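Local coordinates for protein oxidase (PDB 4FFU) that is of unestablished function, nominally assigned monoamine oxidase activity but built on the MaoC-like hot-dog fold and therefore perhaps a hydratase-like enzyme acting on acyl thioesters, at residues Gly60-Pro64 with His65-Ala69; Met86-Ser89 with Ile90-Leu94. One frame throughout, in Å; residues are numbered along the deposited sequence.

Contact 1 (Gly60-Pro64 with His65-Ala69)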
loop_
_atom_site.group_PDB
_atom_site.type_symbol
_atom_site.label_atom_id
_atom_site.label_comp_id
_atom_site.label_asym_id
_atom_site.label_seq_id
_atom_site.Cartn_x
_atom_site.Cartn_y
_atom_site.Cartn_z
ATOM N N GLY I 60 -3.094 12.166 2.051
ATOM C CA GLY I 60 -3.959 12.695 3.146
ATOM C C GLY I 60 -5.211 13.431 2.657
ATOM O O GLY I 60 -5.987 13.962 3.466
ATOM N N ASP I 61 -5.439 13.425 1.342
ATOM C CA ASP I 61 -6.621 14.083 0.734
ATOM C C ASP I 61 -7.767 13.085 0.524
ATOM O O ASP I 61 -7.726 12.286 -0.421
ATOM C CB ASP I 61 -6.214 14.729 -0.604
ATOM C CG ASP I 61 -7.378 15.463 -1.301
ATOM O OD1 ASP I 61 -8.560 15.210 -0.983
ATOM O OD2 ASP I 61 -7.100 16.279 -2.199
ATOM N N PHE I 62 -8.768 13.137 1.412
ATOM C CA PHE I 62 -9.912 12.218 1.416
ATOM C C PHE I 62 -11.198 12.964 1.036
ATOM O O PHE I 62 -12.296 12.548 1.422
ATOM C CB PHE I 62 -10.079 11.543 2.802
ATOM C CG PHE I 62 -9.063 10.474 3.054
ATOM C CD1 PHE I 62 -7.772 10.800 3.455
ATOM C CD2 PHE I 62 -9.394 9.134 2.831
ATOM C CE1 PHE I 62 -6.820 9.805 3.643
ATOM C CE2 PHE I 62 -8.450 8.131 3.032
ATOM C CZ PHE I 62 -7.172 8.480 3.448
ATOM N N PHE I 63 -11.065 14.039 0.273
ATOM C CA PHE I 63 -12.268 14.827 -0.070
ATOM C C PHE I 63 -13.313 13.952 -0.721
ATOM O O PHE I 63 -12.963 13.086 -1.534
ATOM C CB PHE I 63 -11.917 15.976 -0.988
ATOM C CG PHE I 63 -11.349 17.155 -0.267
ATOM C CD1 PHE I 63 -11.865 17.536 0.973
ATOM C CD2 PHE I 63 -10.291 17.882 -0.814
ATOM C CE1 PHE I 63 -11.345 18.631 1.642
ATOM C CE2 PHE I 63 -9.760 18.975 -0.145
ATOM C CZ PHE I 63 -10.292 19.348 1.082
ATOM N N PRO I 64 -14.603 14.187 -0.387
ATOM C CA PRO I 64 -15.677 13.309 -0.858
ATOM C C PRO I 64 -15.871 13.287 -2.379
ATOM O O PRO I 64 -16.342 12.270 -2.911
ATOM C CB PRO I 64 -16.917 13.821 -0.112
ATOM C CG PRO I 64 -16.574 15.207 0.290
ATOM C CD PRO I 64 -15.094 15.178 0.582
ATOM N N HIS I 65 -15.456 14.341 -3.086
ATOM C CA HIS I 65 -15.390 14.338 -4.558
ATOM C C HIS I 65 -14.558 13.185 -5.097
ATOM O O HIS I 65 -14.761 12.708 -6.214
ATOM C CB HIS I 65 -14.773 15.644 -5.054
ATOM C CG HIS I 65 -15.482 16.864 -4.562
ATOM N ND1 HIS I 65 -15.347 17.336 -3.273
ATOM C CD2 HIS I 65 -16.319 17.718 -5.191
ATOM C CE1 HIS I 65 -16.086 18.422 -3.128
ATOM N NE2 HIS I 65 -16.690 18.672 -4.275
ATOM N N HIS I 66 -13.566 12.756 -4.310
ATOM C CA HIS I 66 -12.740 11.619 -4.725
ATOM C C HIS I 66 -13.163 10.308 -4.066
ATOM O O HIS I 66 -12.976 9.232 -4.638
ATOM C CB HIS I 66 -11.262 11.846 -4.372
ATOM C CG HIS I 66 -10.761 13.216 -4.709
ATOM N ND1 HIS I 66 -10.734 13.710 -6.001
ATOM C CD2 HIS I 66 -10.271 14.202 -3.913
ATOM C CE1 HIS I 66 -10.266 14.947 -5.983
ATOM N NE2 HIS I 66 -9.959 15.262 -4.732
HETATM N N MSE I 67 -13.671 10.394 -2.839
HETATM C CA MSE I 67 -13.796 9.213 -1.978
HETATM C C MSE I 67 -15.188 8.767 -1.624
HETATM O O MSE I 67 -15.335 7.719 -1.012
HETATM C CB MSE I 67 -13.077 9.429 -0.639
HETATM C CG MSE I 67 -11.625 9.843 -0.840
HETATM SE SE MSE I 67 -10.656 8.486 -1.888
HETATM C CE MSE I 67 -10.493 7.256 -0.396
ATOM N N ASP I 68 -16.225 9.526 -1.996
ATOM C CA ASP I 68 -17.602 9.219 -1.553
ATOM C C ASP I 68 -18.506 9.074 -2.773
ATOM O O ASP I 68 -18.892 10.079 -3.369
ATOM C CB ASP I 68 -18.111 10.337 -0.619
ATOM C CG ASP I 68 -19.559 10.116 -0.130
ATOM O OD1 ASP I 68 -20.317 9.302 -0.725
ATOM O OD2 ASP I 68 -19.951 10.799 0.857
ATOM N N ALA I 69 -18.804 7.837 -3.152
ATOM C CA ALA I 69 -19.595 7.568 -4.362
ATOM C C ALA I 69 -21.019 8.134 -4.288
ATOM O O ALA I 69 -21.593 8.490 -5.319
ATOM C CB ALA I 69 -19.647 6.076 -4.659
HETATM O O HOH W 1 -8.851 17.432 -3.699
#
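Asp-61 and His-66 are joined by a water that bridges their side chains, 2.6 Å from Asp-61 OD2, to which it donates, and also 2.6 Å from His-66 NE2, at the edge of the imidazole. The carboxylate and the ring are turned 72° apart, and Asp-61 OD1 lies in contact with the ring edge, 3.5 Å from His-66 CD2. That same OD1 closes an Asx turn by accepting Phe-63 N at 3.0 Å. With CG anti to the backbone N (chi1 -179°), the Asp-61 carboxylate folds toward the chain ahead. On the imidazole's other nitrogen, ND1 bonds to Ile-81 O, while His-83 stacks on the ring, so several partners fix its orientation.

Backbone bonds start the short helix 64-67. Phe-63 O, at the N-cap, takes both His-66 N at 2.9 Å and Met-67 N at 3.1 Å, and Pro-64 O accepts Asp-68 N.

Apolar packing is slighter: the bent selenomethionine Met-67 brings CE to 3.9 Å from CD2 of the Phe-62 ring, and both residues also rest on Ala-56 of helix 49-59. Pro-64 CB touches Asp-68 CB.

Gly-Asp, Pro and His spaced as in Gly-60, Asp-61, Pro-64 and His-66 recall the R-specific enoyl-CoA hydratase motif, whose Asp and His activate water, although Phe-63 stands where that motif usually has Asn; the Asp-water-His geometry is consistent with such a site.

Contact 2 (Met86-Ser89 with Ile90-Leu94)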
loop_
_atom_site.group_PDB
_atom_site.type_symbol
_atom_site.label_atom_id
_atom_site.label_comp_id
_atom_site.label_asym_id
_atom_site.label_seq_id
_atom_site.Cartn_x
_atom_site.Cartn_y
_atom_site.Cartn_z
HETATM N N MSE I 86 -2.868 13.131 -8.555
HETATM C CA MSE I 86 -2.741 11.710 -9.005
HETATM C C MSE I 86 -2.536 11.643 -10.511
HETATM O O MSE I 86 -1.676 10.901 -11.020
HETATM C CB MSE I 86 -4.009 10.883 -8.703
HETATM C CG MSE I 86 -3.683 9.408 -8.922
HETATM SE SE MSE I 86 -5.386 8.469 -9.299
HETATM C CE MSE I 86 -6.592 9.287 -7.974
ATOM N N ILE I 87 -3.318 12.419 -11.247
ATOM C CA ILE I 87 -3.171 12.376 -12.720
ATOM C C ILE I 87 -1.789 12.896 -13.098
ATOM O O ILE I 87 -1.126 12.369 -13.979
ATOM C CB ILE I 87 -4.334 13.100 -13.401
ATOM C CG1 ILE I 87 -5.656 12.424 -12.957
ATOM C CG2 ILE I 87 -4.234 13.034 -14.922
ATOM C CD1 ILE I 87 -5.675 10.889 -13.099
ATOM N N PHE I 88 -1.338 13.903 -12.376
ATOM C CA PHE I 88 0.013 14.430 -12.567
ATOM C C PHE I 88 1.088 13.395 -12.224
ATOM O O PHE I 88 1.963 13.142 -13.047
ATOM C CB PHE I 88 0.204 15.714 -11.763
ATOM C CG PHE I 88 1.534 16.387 -12.000
ATOM C CD1 PHE I 88 1.931 16.756 -13.279
ATOM C CD2 PHE I 88 2.374 16.693 -10.915
ATOM C CE1 PHE I 88 3.160 17.383 -13.517
ATOM C CE2 PHE I 88 3.606 17.326 -11.143
ATOM C CZ PHE I 88 3.999 17.664 -12.433
ATOM N N SER I 89 1.039 12.832 -11.002
ATOM C CA SER I 89 2.057 11.876 -10.550
ATOM C C SER I 89 2.116 10.616 -11.396
ATOM O O SER I 89 3.199 10.139 -11.729
ATOM C CB SER I 89 1.848 11.509 -9.076
ATOM O OG SER I 89 1.900 12.673 -8.266
ATOM N N ILE I 90 0.946 10.060 -11.715
ATOM C CA ILE I 90 0.918 8.869 -12.564
ATOM C C ILE I 90 1.296 9.220 -13.986
ATOM O O ILE I 90 2.050 8.471 -14.644
ATOM C CB ILE I 90 -0.426 8.105 -12.478
ATOM C CG1 ILE I 90 -0.595 7.538 -11.055
ATOM C CG2 ILE I 90 -0.486 6.941 -13.477
ATOM C CD1 ILE I 90 -1.905 6.793 -10.875
ATOM N N GLY I 91 0.778 10.339 -14.486
ATOM C CA GLY I 91 1.110 10.729 -15.871
ATOM C C GLY I 91 2.618 10.866 -16.075
ATOM O O GLY I 91 3.142 10.410 -17.078
ATOM N N VAL I 92 3.297 11.515 -15.125
ATOM C CA VAL I 92 4.755 11.651 -15.113
ATOM C C VAL I 92 5.436 10.304 -14.872
ATOM O O VAL I 92 6.428 9.957 -15.535
ATOM C CB VAL I 92 5.200 12.701 -14.036
ATOM C CG1 VAL I 92 6.709 12.626 -13.778
ATOM C CG2 VAL I 92 4.763 14.099 -14.474
ATOM N N GLY I 93 4.889 9.520 -13.939
ATOM C CA GLY I 93 5.455 8.214 -13.624
ATOM C C GLY I 93 5.496 7.286 -14.824
ATOM O O GLY I 93 6.447 6.527 -14.962
ATOM N N LEU I 94 4.466 7.342 -15.679
ATOM C CA LEU I 94 4.439 6.526 -16.897
ATOM C C LEU I 94 5.658 6.765 -17.785
ATOM O O LEU I 94 6.068 5.874 -18.534
ATOM C CB LEU I 94 3.162 6.789 -17.708
ATOM C CG LEU I 94 1.905 6.157 -17.116
ATOM C CD1 LEU I 94 0.705 6.773 -17.820
ATOM C CD2 LEU I 94 1.944 4.653 -17.303
#
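Met-86 with Ile-90, and Phe-88 with Val-92, are side-chain pairs four residues apart, one turn along the central helix 84-93. In this hot-dog fold the helix is the sausage and the antiparallel sheet wrapped around it the bun, and nearly every residue of the contact is buried.

Regular helical bonds hold the turn. Ile-90 N reaches Met-86 O at 2.8 Å, Gly-91 N reaches Ile-87 O at 2.8 Å, and the pairs Val-92 N with Phe-88 O and Gly-93 N with Ser-89 O continue the ladder. Different flanks of the helix meet different neighbours. Ile-87 and Phe-88 pack on Leu-159 of strand 157-168, with Tyr-108 set edge-to-face to the Phe-88 ring. Ile-90 reaches Arg-45 of strand 39-46, and Met-86 lies against Phe-52 and His-55 of helix 49-59. Phe-88, Ser-89 and Val-92 all touch Thr-85 of the second subunit, which places this flank at a subunit interface.

Met-86, a selenomethionine, and Ile-90 run alongside each other and point the same way. Ile-90 is extended at chi2 (179°), which carries CD1 out to 3.7 Å from Met-86 CG; the selenium is farther from that methyl, at 4.2 Å.

Phe-88 and Val-92 also run side by side. The Phe-88 ring stands out from the helix, leaning slightly toward the following turn, where chi1 of -175° sets CG opposite the backbone N, and so offers a face to Val-92 CG2. This methyl is wedged between backbone and ring, with Val-92 CG2 3.3 Å from Phe-88 O. Over that face Val-92 CG2 makes a CH-pi contact, 4.2 Å from the centroid of the Phe-88 ring and 27° off its normal.

Contact 1 precedes contact 2 along the chain, and both fall within the MaoC-like region. Their centres are 19 Å apart and their nearest atoms about 6 Å, without touching. Contact 2 lies on the central helix 84-93, close to the middle of the chain; the centre of contact 1, in the loop and short helix after helix 49-59, is about 23 Å from the centre of the chain. Helix 49-59 is shared between them, meeting Phe-62 and Met-67 in one and Met-86 in the other. The chain between them leads through His-83 to the start of helix 84-93. Both contacts also meet the second subunit, so the loop that carries the hydratase-like residues and the core helix border the same neighbour.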